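Local coordinates for protein sialidase B (Streptococcus pneumoniae serotype 4, PDB 4XJW) that cleaves terminal sialic acid from alpha-2,3-, alpha-2,6- and alpha-2,8-linked glycans and acts as an intramolecular trans-sialidase, at residues 21-25 and 145-149; 459-463 and 508-514; 547-553 and 575-581. The protein carries 1 engineered substitution. One frame throughout, in Å; residues are numbered along the deposited sequence.

The three contacts occupy separate places: interaction 1 in the lectin-like N-terminal domain, interactions 2 and 3 in the catalytic propeller, on elements none of them shares. Interaction 1 is almost wholly apolar, two leucines at the end of a short helical turn and just beyond it packing on a strand. Interaction 2 mixes a buried leucine with a glutamate that bonds to backbone and water, and its outer part is exposed, beside the bound optactin. Interaction 3 is the most extensive and the most polar across its interface; its exposed outer side meets solvent, whereas its buried end carries Arg581 of the probable substrate site. Nearest atoms of interactions 2 and 3 remain about 17 Å apart.

Interaction 1. Residues 21-25 and 145-149; sequences SLLLD and IDKAT
Leu24 lies opposite Ala148, their CA atoms 6.9 Å apart, where the chain leaves a weakly bonded helical turn and passes beside strand 147-150. This is the concanavalin-like beta-sandwich domain at the N-terminus. Strand 147-150 runs between strands 17-18 and 46-53, and a classic beta bulge lies near its start, with Asp146 and Lys147 both facing Ser53. Leu23 and Leu24 approach this strand as an apolar pair. With its CG turned beside the carbonyl carbon (chi1 -173°), Leu23 sends CD2 to within 3.9 Å of Ala148 CB, and the same side chain also touches Ile4, Phe5 and Phe50. Leu24 takes the other common setting, CG anti to its carbonyl carbon (chi1 -65°), and its two methyls divide the work. CD2 enters an apolar corner, 3.9 Å from Ile145 CG2 and 4.1 Å from Ala148 CB. A small residue suits position 148, since its single methyl receives both leucines without holding them off the strand, and its amide is bonded to Ser20 OG. The polar neighbours turn elsewhere: Asp146 OD1 is hydrogen-bonded to Ser55 OG, and Lys147 forms a salt bridge with Asp18. No hydrogen bond joins the two segments; what they share is apolar packing. The tightest point is the second methyl of Leu24, which sits against the bulge's own peptide group: CD1 is 3.3 Å from Asp146 C and 3.5 Å from Lys147 N.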
ATOM      1  N   SER A  21      19.184 -36.311  17.027  1.00 26.26           N
ATOM      2  CA  SER A  21      19.777 -36.652  18.316  1.00 30.05           C
ATOM      3  C   SER A  21      19.833 -35.452  19.259  1.00 32.12           C
ATOM      4  O   SER A  21      19.822 -35.609  20.483  1.00 34.05           O
ATOM      5  CB  SER A  21      21.180 -37.231  18.127  1.00 31.43           C
ATOM      6  OG  SER A  21      22.040 -36.298  17.508  1.00 38.27           O
ATOM      7  N   LEU A  22      19.885 -34.256  18.681  1.00 30.15           N
ATOM      8  CA  LEU A  22      20.037 -33.027  19.451  1.00 32.90           C
ATOM      9  C   LEU A  22      18.703 -32.452  19.920  1.00 28.09           C
ATOM     10  O   LEU A  22      18.670 -31.499  20.698  1.00 33.29           O
ATOM     11  CB  LEU A  22      20.783 -31.989  18.615  1.00 30.28           C
ATOM     12  CG  LEU A  22      22.215 -32.366  18.261  1.00 35.34           C
ATOM     13  CD1 LEU A  22      22.785 -31.408  17.221  1.00 34.95           C
ATOM     14  CD2 LEU A  22      23.067 -32.381  19.521  1.00 34.28           C
ATOM     15  N   LEU A  23      17.602 -33.036  19.455  1.00 29.11           N
ATOM     16  CA  LEU A  23      16.308 -32.375  19.584  1.00 23.52           C
ATOM     17  C   LEU A  23      15.161 -33.277  20.060  1.00 22.15           C
ATOM     18  O   LEU A  23      14.390 -32.891  20.935  1.00 23.17           O
ATOM     19  CB  LEU A  23      15.958 -31.693  18.249  1.00 25.08           C
ATOM     20  CG  LEU A  23      14.735 -30.782  18.151  1.00 26.70           C
ATOM     21  CD1 LEU A  23      14.659 -29.867  19.356  1.00 30.73           C
ATOM     22  CD2 LEU A  23      14.794 -29.970  16.866  1.00 32.10           C
ATOM     23  N   LEU A  24      15.051 -34.482  19.507  1.00 25.97           N
ATOM     24  CA  LEU A  24      13.847 -35.290  19.718  1.00 22.90           C
ATOM     25  C   LEU A  24      13.547 -35.710  21.163  1.00 29.32           C
ATOM     26  O   LEU A  24      12.384 -35.742  21.576  1.00 27.65           O
ATOM     27  CB  LEU A  24      13.829 -36.502  18.783  1.00 25.96           C
ATOM     28  CG  LEU A  24      13.717 -36.107  17.316  1.00 22.74           C
ATOM     29  CD1 LEU A  24      13.763 -37.330  16.433  1.00 29.07           C
ATOM     30  CD2 LEU A  24      12.442 -35.323  17.083  1.00 23.38           C
ATOM     31  N   ASP A  25      14.580 -36.030  21.932  1.00 29.93           N
ATOM     32  CA  ASP A  25      14.363 -36.394  23.331  1.00 31.65           C
ATOM     33  C   ASP A  25      13.997 -35.179  24.190  1.00 31.40           C
ATOM     34  O   ASP A  25      13.412 -35.317  25.270  1.00 32.36           O
ATOM     35  CB  ASP A  25      15.580 -37.129  23.900  1.00 31.45           C
ATOM     36  CG  ASP A  25      16.884 -36.715  23.238  1.00 43.28           C
ATOM     37  OD1 ASP A  25      17.040 -35.520  22.888  1.00 37.82           O
ATOM     38  OD2 ASP A  25      17.764 -37.592  23.067  1.00 46.05           O
ATOM     39  N   ILE A 145       6.674 -39.475  15.300  1.00 23.24           N
ATOM     40  CA  ILE A 145       7.789 -38.601  14.948  1.00 21.07           C
ATOM     41  C   ILE A 145       9.114 -39.235  15.377  1.00 23.00           C
ATOM     42  O   ILE A 145       9.241 -39.708  16.509  1.00 23.75           O
ATOM     43  CB  ILE A 145       7.644 -37.189  15.570  1.00 22.94           C
ATOM     44  CG1 ILE A 145       6.803 -36.290  14.660  1.00 23.76           C
ATOM     45  CG2 ILE A 145       9.002 -36.544  15.766  1.00 25.15           C
ATOM     46  CD1 ILE A 145       6.620 -34.893  15.213  1.00 34.40           C
ATOM     47  N   ASP A 146      10.072 -39.282  14.453  1.00 20.52           N
ATOM     48  CA  ASP A 146      11.380 -39.871  14.723  1.00 20.90           C
ATOM     49  C   ASP A 146      12.530 -39.146  14.028  1.00 22.64           C
ATOM     50  O   ASP A 146      13.676 -39.590  14.088  1.00 23.94           O
ATOM     51  CB  ASP A 146      11.395 -41.369  14.357  1.00 20.84           C
ATOM     52  CG  ASP A 146      11.055 -41.640  12.890  1.00 25.19           C
ATOM     53  OD1 ASP A 146      11.245 -40.762  12.020  1.00 21.44           O
ATOM     54  OD2 ASP A 146      10.602 -42.771  12.599  1.00 32.93           O
ATOM     55  N   LYS A 147      12.234 -38.021  13.383  1.00 18.51           N
ATOM     56  CA  LYS A 147      13.257 -37.271  12.662  1.00 22.07           C
ATOM     57  C   LYS A 147      13.051 -35.773  12.803  1.00 15.52           C
ATOM     58  O   LYS A 147      11.924 -35.291  12.682  1.00 18.96           O
ATOM     59  CB  LYS A 147      13.220 -37.605  11.179  1.00 20.32           C
ATOM     60  CG  LYS A 147      13.756 -38.966  10.819  1.00 17.10           C
ATOM     61  CD  LYS A 147      15.259 -39.025  10.986  1.00 25.10           C
ATOM     62  CE  LYS A 147      15.816 -40.280  10.331  1.00 31.37           C
ATOM     63  NZ  LYS A 147      17.291 -40.368  10.499  1.00 31.49           N
ATOM     64  N   ALA A 148      14.142 -35.052  13.060  1.00 17.13           N
ATOM     65  CA  ALA A 148      14.150 -33.591  13.010  1.00 19.61           C
ATOM     66  C   ALA A 148      15.150 -33.181  11.937  1.00 18.64           C
ATOM     67  O   ALA A 148      16.287 -33.660  11.927  1.00 20.19           O
ATOM     68  CB  ALA A 148      14.531 -33.008  14.360  1.00 19.79           C
ATOM     69  N   THR A 149      14.734 -32.306  11.027  1.00 17.35           N
ATOM     70  CA  THR A 149      15.508 -32.055   9.824  1.00 16.72           C
ATOM     71  C   THR A 149      15.618 -30.569   9.508  1.00 21.80           C
ATOM     72  O   THR A 149      14.664 -29.813   9.705  1.00 20.44           O
ATOM     73  CB  THR A 149      14.859 -32.762   8.627  1.00 21.56           C
ATOM     74  OG1 THR A 149      14.552 -34.113   8.985  1.00 25.67           O
ATOM     75  CG2 THR A 149      15.786 -32.764   7.415  1.00 23.55           C
TER

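Interaction 2. Residues 459-463 and 508-514; sequences ALKSS and ELRDGVI
Ala459 and Glu508 meet through a water, which donates to Ala459 O and, at 3.2 Å, to Glu508 OE1. Leu460, in the conformer described here, comes next and crosses the glutamate side chain at about a right angle; its CD2 lies 3.5 Å from Glu508 CD and 4.0 Å from Ile514 CD1, so that it covers the buried carboxylate with hydrocarbon. Lys461 gives its backbone N-H to the syn lone pair of Glu508 OE1 at 2.9 Å. Its side chain, bent at chi2 and chi4, carries NZ to 5.1 Å from Glu508 OE1, too far for a salt bridge, though the opposite charges may attract weakly, and it also touches the bound optactin. A second water accepts from Ser462 N and donates to Glu508 OE2 at 2.6 Å. That same oxygen takes Gly512 N on its anti side in an almost straight bond (177°), so both oxygens of Glu508 are gripped twice. Gly512 occupies the third position of a type II turn, where a side chain would press on the preceding carbonyl. Ser462 OG and Asp511 are modelled too close for their bonding to be certain. In this beta-propeller the loop joins strands 451-459 and 466-472 of one blade, while the turn links strands 504-510 and 513-518 of the next; Ile514 also touches Ile467 of strand 466-472 and Trp537 of a loop after strand 526-530.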
ATOM      1  N   ALA A 459       6.550  21.286  -7.588  1.00  8.91           N
ATOM      2  CA  ALA A 459       6.783  22.700  -7.358  1.00 10.49           C
ATOM      3  C   ALA A 459       7.946  23.115  -8.225  1.00  9.69           C
ATOM      4  O   ALA A 459       9.031  22.549  -8.154  1.00 17.66           O
ATOM      5  CB  ALA A 459       7.106  22.948  -5.898  1.00 10.78           C
ATOM      6  N   LEU A 460       7.740  24.109  -9.072  1.00 14.78           N
ATOM      7  CA  LEU A 460       8.804  24.519  -9.985  0.58 16.09           C
ATOM      8  C   LEU A 460       9.889  25.313  -9.280  1.00 17.28           C
ATOM      9  O   LEU A 460       9.613  26.054  -8.340  1.00 16.85           O
ATOM     10  CB  LEU A 460       8.237  25.313 -11.151  0.58 14.19           C
ATOM     11  CG  LEU A 460       7.441  24.423 -12.100  0.58 17.25           C
ATOM     12  CD1 LEU A 460       6.992  25.196 -13.299  0.58 17.37           C
ATOM     13  CD2 LEU A 460       8.271  23.211 -12.506  0.58 15.11           C
ATOM     14  N   LYS A 461      11.126  25.145  -9.741  1.00 14.83           N
ATOM     15  CA  LYS A 461      12.292  25.749  -9.103  1.00 18.01           C
ATOM     16  C   LYS A 461      12.322  27.279  -9.157  1.00 17.89           C
ATOM     17  O   LYS A 461      12.688  27.924  -8.175  1.00 21.68           O
ATOM     18  CB  LYS A 461      13.579  25.185  -9.718  1.00 20.33           C
ATOM     19  CG  LYS A 461      13.869  23.730  -9.366  1.00 27.25           C
ATOM     20  CD  LYS A 461      14.710  23.619  -8.096  1.00 36.95           C
ATOM     21  CE  LYS A 461      14.887  22.166  -7.646  1.00 35.58           C
ATOM     22  NZ  LYS A 461      15.619  21.337  -8.643  1.00 44.19           N
ATOM     23  N   SER A 462      11.944  27.861 -10.294  1.00 17.69           N
ATOM     24  CA  SER A 462      12.092  29.309 -10.496  1.00 19.68           C
ATOM     25  C   SER A 462      10.791  30.099 -10.493  1.00 22.62           C
ATOM     26  O   SER A 462      10.767  31.262 -10.893  1.00 23.49           O
ATOM     27  CB  SER A 462      12.820  29.599 -11.803  1.00 24.55           C
ATOM     28  OG  SER A 462      14.176  29.225 -11.738  1.00 31.96           O
ATOM     29  N   SER A 463       9.702  29.471 -10.069  1.00 16.61           N
ATOM     30  CA  SER A 463       8.435  30.183  -9.931  1.00 15.07           C
ATOM     31  C   SER A 463       7.640  29.554  -8.801  1.00 13.67           C
ATOM     32  O   SER A 463       8.078  28.569  -8.204  1.00 17.68           O
ATOM     33  CB  SER A 463       7.631  30.124 -11.222  1.00 13.74           C
ATOM     34  OG  SER A 463       7.095  28.828 -11.407  1.00 14.43           O
ATOM     35  N   GLU A 508      11.581  17.997 -12.811  1.00  9.93           N
ATOM     36  CA  GLU A 508      12.054  19.188 -13.519  1.00 11.47           C
ATOM     37  C   GLU A 508      13.507  18.944 -13.934  1.00 14.39           C
ATOM     38  O   GLU A 508      14.408  18.945 -13.093  1.00 14.23           O
ATOM     39  CB  GLU A 508      11.919  20.467 -12.662  1.00 12.37           C
ATOM     40  CG  GLU A 508      12.056  21.742 -13.509  1.00 16.08           C
ATOM     41  CD  GLU A 508      11.796  23.023 -12.747  1.00 17.34           C
ATOM     42  OE1 GLU A 508      11.677  22.967 -11.505  1.00 18.11           O
ATOM     43  OE2 GLU A 508      11.709  24.088 -13.401  1.00 18.18           O
ATOM     44  N   LEU A 509      13.735  18.696 -15.221  1.00 13.55           N
ATOM     45  CA  LEU A 509      15.087  18.404 -15.713  1.00 16.13           C
ATOM     46  C   LEU A 509      16.015  19.600 -15.588  1.00 19.28           C
ATOM     47  O   LEU A 509      17.186  19.458 -15.242  1.00 24.01           O
ATOM     48  CB  LEU A 509      15.057  17.959 -17.178  1.00 17.88           C
ATOM     49  CG  LEU A 509      14.431  16.598 -17.479  1.00 18.67           C
ATOM     50  CD1 LEU A 509      14.550  16.287 -18.953  1.00 20.02           C
ATOM     51  CD2 LEU A 509      15.086  15.515 -16.636  1.00 18.36           C
ATOM     52  N   ARG A 510      15.484  20.768 -15.925  1.00 17.81           N
ATOM     53  CA  ARG A 510      16.175  22.038 -15.776  1.00 21.52           C
ATOM     54  C   ARG A 510      15.086  23.102 -15.772  1.00 20.50           C
ATOM     55  O   ARG A 510      13.919  22.781 -15.933  1.00 15.38           O
ATOM     56  CB  ARG A 510      17.165  22.258 -16.921  1.00 23.76           C
ATOM     57  CG  ARG A 510      16.573  22.084 -18.310  1.00 25.10           C
ATOM     58  CD  ARG A 510      17.606  22.368 -19.393  1.00 29.49           C
ATOM     59  NE  ARG A 510      17.095  22.119 -20.742  1.00 25.21           N
ATOM     60  CZ  ARG A 510      16.663  23.071 -21.565  1.00 22.91           C
ATOM     61  NH1 ARG A 510      16.684  24.343 -21.183  1.00 32.95           N
ATOM     62  NH2 ARG A 510      16.224  22.751 -22.774  1.00 32.71           N
ATOM     63  N   ASP A 511      15.447  24.361 -15.590  1.00 19.60           N
ATOM     64  CA  ASP A 511      14.441  25.394 -15.395  1.00 17.96           C
ATOM     65  C   ASP A 511      13.327  25.474 -16.453  1.00 19.28           C
ATOM     66  O   ASP A 511      13.573  25.803 -17.612  1.00 21.39           O
ATOM     67  CB  ASP A 511      15.124  26.747 -15.225  1.00 22.52           C
ATOM     68  CG  ASP A 511      14.496  27.558 -14.138  1.00 33.72           C
ATOM     69  OD1 ASP A 511      13.496  28.242 -14.433  1.00 38.72           O
ATOM     70  OD2 ASP A 511      14.997  27.503 -12.992  1.00 36.36           O
ATOM     71  N   GLY A 512      12.103  25.146 -16.039  1.00 18.20           N
ATOM     72  CA  GLY A 512      10.937  25.262 -16.902  1.00 17.69           C
ATOM     73  C   GLY A 512      10.693  24.049 -17.772  1.00 16.62           C
ATOM     74  O   GLY A 512       9.693  23.988 -18.478  1.00 16.33           O
ATOM     75  N   VAL A 513      11.614  23.090 -17.713  1.00 14.71           N
ATOM     76  CA  VAL A 513      11.528  21.858 -18.496  1.00 14.39           C
ATOM     77  C   VAL A 513      11.109  20.709 -17.591  1.00 12.72           C
ATOM     78  O   VAL A 513      11.852  20.325 -16.689  1.00 15.67           O
ATOM     79  CB  VAL A 513      12.871  21.521 -19.140  1.00 14.11           C
ATOM     80  CG1 VAL A 513      12.769  20.266 -19.997  1.00 16.02           C
ATOM     81  CG2 VAL A 513      13.356  22.706 -19.982  1.00 18.50           C
ATOM     82  N   ILE A 514       9.927  20.157 -17.853  1.00 11.86           N
ATOM     83  CA  ILE A 514       9.376  19.076 -17.051  1.00 11.48           C
ATOM     84  C   ILE A 514       9.293  17.806 -17.881  1.00 11.90           C
ATOM     85  O   ILE A 514       8.746  17.815 -18.991  1.00 13.46           O
ATOM     86  CB  ILE A 514       7.961  19.416 -16.575  1.00 11.83           C
ATOM     87  CG1 ILE A 514       7.931  20.739 -15.813  1.00 14.27           C
ATOM     88  CG2 ILE A 514       7.398  18.299 -15.696  1.00 11.10           C
ATOM     89  CD1 ILE A 514       6.522  21.271 -15.595  1.00 13.83           C
TER
HETATM   90  O   HOH W   1      11.078  20.915  -9.122  1.00 23.70           O
HETATM   91  O   HOH W   2      11.397  26.612 -12.983  1.00 20.65           O

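Interaction 3. Residues 547-553 and 575-581; sequences QQTSYGT and PNSRSGR
Two irregular loops, 547-553 and 575-581, pack against each other on the beta-propeller near the active site, the second continuing from the end of strand 569-575. Hydrogen bonds join them at both ends. Gln547 N donates to Asn576 OD1 at 2.9 Å, from above the amide carbonyl plane, and Gln547 O receives Ser577 N. Beside these, Gln547 CB lies 3.5 Å from Arg578 CG, on the aliphatic stem of the arginine. Thr549 serves twice: CG2 rests on the backbone, 3.4 Å from Gly580 N, while OG1 accepts from Gly552 N as an ST motif and sits over the face of the Tyr551 ring. Ser577 OG similarly holds the amides of Ser579 and Gly580. Thr553 CB packs on Pro575 CG at 3.6 Å. By similarity Arg581 binds substrate, as does Arg519 close by; loop 547-553 holds its extended side chain through Gly552 and Thr553, and Ser635 outside the contact takes NH1. Arg581 NH2 meets Gly552 O within the guanidinium plane at 2.9 Å. With OG1 of Thr553 set beside its own backbone N (chi1 -57°), Arg581 NE reaches that OG1 at 2.8 Å through a bent bond of 131°.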
ATOM      1  N   GLN A 547      10.904  -3.140 -18.369  1.00 15.24           N
ATOM      2  CA  GLN A 547       9.678  -3.883 -18.686  1.00 16.35           C
ATOM      3  C   GLN A 547       8.598  -3.690 -17.630  1.00 15.97           C
ATOM      4  O   GLN A 547       8.885  -3.714 -16.430  1.00 13.08           O
ATOM      5  CB  GLN A 547       9.942  -5.389 -18.789  1.00 15.87           C
ATOM      6  CG  GLN A 547      11.209  -5.803 -19.522  1.00 26.57           C
ATOM      7  CD  GLN A 547      11.372  -5.094 -20.845  1.00 32.56           C
ATOM      8  OE1 GLN A 547      10.407  -4.919 -21.594  1.00 30.58           O
ATOM      9  NE2 GLN A 547      12.599  -4.662 -21.135  1.00 32.70           N
ATOM     10  N   GLN A 548       7.357  -3.521 -18.082  1.00 14.10           N
ATOM     11  CA  GLN A 548       6.194  -3.647 -17.211  1.00 10.95           C
ATOM     12  C   GLN A 548       5.252  -4.679 -17.799  1.00 13.28           C
ATOM     13  O   GLN A 548       5.461  -5.149 -18.916  1.00 12.90           O
ATOM     14  CB  GLN A 548       5.477  -2.307 -17.033  1.00  9.49           C
ATOM     15  CG  GLN A 548       6.207  -1.360 -16.074  1.00  9.86           C
ATOM     16  CD  GLN A 548       5.304  -0.305 -15.481  1.00 10.30           C
ATOM     17  OE1 GLN A 548       4.179  -0.082 -15.929  1.00 11.79           O
ATOM     18  NE2 GLN A 548       5.818   0.381 -14.464  1.00 10.70           N
ATOM     19  N   THR A 549       4.221  -5.033 -17.040  1.00 11.69           N
ATOM     20  CA  THR A 549       3.178  -5.915 -17.525  1.00 10.59           C
ATOM     21  C   THR A 549       2.258  -5.162 -18.466  1.00 13.46           C
ATOM     22  O   THR A 549       2.305  -3.937 -18.570  1.00 12.76           O
ATOM     23  CB  THR A 549       2.308  -6.397 -16.378  1.00 11.26           C
ATOM     24  OG1 THR A 549       1.765  -5.247 -15.715  1.00 12.72           O
ATOM     25  CG2 THR A 549       3.112  -7.247 -15.386  1.00 11.57           C
ATOM     26  N   SER A 550       1.389  -5.906 -19.137  1.00 14.05           N
ATOM     27  CA  SER A 550       0.379  -5.306 -19.990  1.00 13.47           C
ATOM     28  C   SER A 550      -0.496  -4.272 -19.285  1.00 14.65           C
ATOM     29  O   SER A 550      -0.889  -3.278 -19.894  1.00 15.20           O
ATOM     30  CB  SER A 550      -0.490  -6.400 -20.623  1.00 11.93           C
ATOM     31  OG  SER A 550      -1.104  -7.218 -19.642  1.00 16.18           O
ATOM     32  N   TYR A 551      -0.789  -4.492 -18.005  1.00 11.53           N
ATOM     33  CA  TYR A 551      -1.663  -3.576 -17.280  1.00 11.19           C
ATOM     34  C   TYR A 551      -0.879  -2.422 -16.638  1.00 11.05           C
ATOM     35  O   TYR A 551      -1.446  -1.362 -16.368  1.00 13.53           O
ATOM     36  CB  TYR A 551      -2.516  -4.317 -16.246  1.00 12.23           C
ATOM     37  CG  TYR A 551      -1.715  -5.225 -15.345  1.00 11.99           C
ATOM     38  CD1 TYR A 551      -1.083  -4.729 -14.198  1.00 10.29           C
ATOM     39  CD2 TYR A 551      -1.563  -6.570 -15.646  1.00 13.06           C
ATOM     40  CE1 TYR A 551      -0.347  -5.564 -13.374  1.00 11.17           C
ATOM     41  CE2 TYR A 551      -0.821  -7.413 -14.827  1.00 11.00           C
ATOM     42  CZ  TYR A 551      -0.212  -6.904 -13.692  1.00 10.08           C
ATOM     43  OH  TYR A 551       0.523  -7.742 -12.886  1.00 12.46           O
ATOM     44  N   GLY A 552       0.414  -2.628 -16.421  1.00 11.70           N
ATOM     45  CA  GLY A 552       1.284  -1.559 -15.913  1.00 11.59           C
ATOM     46  C   GLY A 552       1.253  -1.379 -14.407  1.00 10.99           C
ATOM     47  O   GLY A 552       0.428  -1.981 -13.723  1.00 11.77           O
ATOM     48  N   THR A 553       2.151  -0.520 -13.907  1.00  9.96           N
ATOM     49  CA  THR A 553       2.245  -0.180 -12.480  1.00 10.36           C
ATOM     50  C   THR A 553       2.700   1.265 -12.361  1.00 12.69           C
ATOM     51  O   THR A 553       3.434   1.749 -13.212  1.00 10.49           O
ATOM     52  CB  THR A 553       3.277  -1.096 -11.745  1.00  8.37           C
ATOM     53  OG1 THR A 553       2.891  -2.468 -11.918  1.00  9.80           O
ATOM     54  CG2 THR A 553       3.303  -0.817 -10.259  1.00  9.09           C
ATOM     55  N   PRO A 575       8.510  -1.749 -10.639  1.00  9.79           N
ATOM     56  CA  PRO A 575       8.819  -3.145 -10.956  1.00  9.84           C
ATOM     57  C   PRO A 575       9.457  -3.206 -12.347  1.00  9.63           C
ATOM     58  O   PRO A 575       9.115  -2.415 -13.236  1.00 12.09           O
ATOM     59  CB  PRO A 575       7.437  -3.803 -10.985  1.00 10.05           C
ATOM     60  CG  PRO A 575       6.487  -2.674 -11.312  1.00  8.26           C
ATOM     61  CD  PRO A 575       7.063  -1.517 -10.524  1.00  9.38           C
ATOM     62  N   ASN A 576      10.380  -4.133 -12.537  1.00 10.91           N
ATOM     63  CA  ASN A 576      10.921  -4.369 -13.877  1.00 12.69           C
ATOM     64  C   ASN A 576      10.649  -5.812 -14.224  1.00 14.42           C
ATOM     65  O   ASN A 576      11.470  -6.695 -13.957  1.00 15.69           O
ATOM     66  CB  ASN A 576      12.424  -4.080 -13.912  1.00 14.37           C
ATOM     67  CG  ASN A 576      12.982  -4.044 -15.326  1.00 14.97           C
ATOM     68  OD1 ASN A 576      12.340  -4.490 -16.276  1.00 16.54           O
ATOM     69  ND2 ASN A 576      14.190  -3.513 -15.469  1.00 17.23           N
ATOM     70  N   SER A 577       9.467  -6.045 -14.786  1.00 11.37           N
ATOM     71  CA  SER A 577       8.984  -7.403 -15.052  1.00 15.06           C
ATOM     72  C   SER A 577       7.870  -7.344 -16.077  1.00 14.16           C
ATOM     73  O   SER A 577       7.018  -6.463 -16.010  1.00 11.22           O
ATOM     74  CB  SER A 577       8.449  -8.046 -13.761  1.00 14.80           C
ATOM     75  OG  SER A 577       7.803  -9.288 -14.043  1.00 14.77           O
ATOM     76  N   ARG A 578       7.874  -8.278 -17.030  1.00 14.49           N
ATOM     77  CA  ARG A 578       6.780  -8.387 -17.998  1.00 15.67           C
ATOM     78  C   ARG A 578       5.637  -9.229 -17.450  1.00 13.69           C
ATOM     79  O   ARG A 578       4.566  -9.305 -18.055  1.00 16.02           O
ATOM     80  CB  ARG A 578       7.262  -9.030 -19.301  1.00 19.10           C
ATOM     81  CG  ARG A 578       8.271  -8.230 -20.075  1.00 25.33           C
ATOM     82  CD  ARG A 578       8.707  -8.982 -21.324  1.00 35.53           C
ATOM     83  NE  ARG A 578       8.848  -8.084 -22.465  1.00 44.17           N
ATOM     84  CZ  ARG A 578       9.290  -8.463 -23.657  1.00 48.45           C
ATOM     85  NH1 ARG A 578       9.645  -9.723 -23.865  1.00 47.17           N
ATOM     86  NH2 ARG A 578       9.381  -7.578 -24.641  1.00 50.75           N
ATOM     87  N   SER A 579       5.877  -9.849 -16.297  1.00 15.29           N
ATOM     88  CA  SER A 579       5.024 -10.921 -15.782  1.00 13.32           C
ATOM     89  C   SER A 579       4.099 -10.506 -14.640  1.00 16.23           C
ATOM     90  O   SER A 579       2.921 -10.855 -14.631  1.00 15.68           O
ATOM     91  CB  SER A 579       5.906 -12.086 -15.334  1.00 17.66           C
ATOM     92  OG  SER A 579       5.127 -13.167 -14.875  1.00 21.16           O
ATOM     93  N   GLY A 580       4.633  -9.777 -13.660  1.00 13.38           N
ATOM     94  CA  GLY A 580       3.842  -9.404 -12.504  1.00 13.89           C
ATOM     95  C   GLY A 580       4.416  -8.171 -11.844  1.00 10.15           C
ATOM     96  O   GLY A 580       5.340  -7.558 -12.369  1.00 11.30           O
ATOM     97  N   ARG A 581       3.857  -7.801 -10.695  1.00  8.85           N
ATOM     98  CA  ARG A 581       4.390  -6.677  -9.929  1.00  8.58           C
ATOM     99  C   ARG A 581       5.452  -7.200  -8.966  1.00  9.37           C
ATOM    100  O   ARG A 581       5.177  -7.535  -7.807  1.00  9.70           O
ATOM    101  CB  ARG A 581       3.261  -5.923  -9.222  1.00  8.31           C
ATOM    102  CG  ARG A 581       2.424  -5.102 -10.181  1.00  8.70           C
ATOM    103  CD  ARG A 581       1.333  -4.290  -9.524  1.00  7.78           C
ATOM    104  NE  ARG A 581       0.630  -3.448 -10.505  1.00  7.75           N
ATOM    105  CZ  ARG A 581      -0.546  -2.864 -10.288  1.00  8.58           C
ATOM    106  NH1 ARG A 581      -1.167  -3.048  -9.126  1.00  9.10           N
ATOM    107  NH2 ARG A 581      -1.107  -2.098 -11.222  1.00  9.62           N
TER
HETATM  108  O   HOH W   3       1.938  -8.631 -19.199  1.00 24.21           O
HETATM  109  O   HOH W   4       0.451 -10.368 -13.356  1.00 15.31           O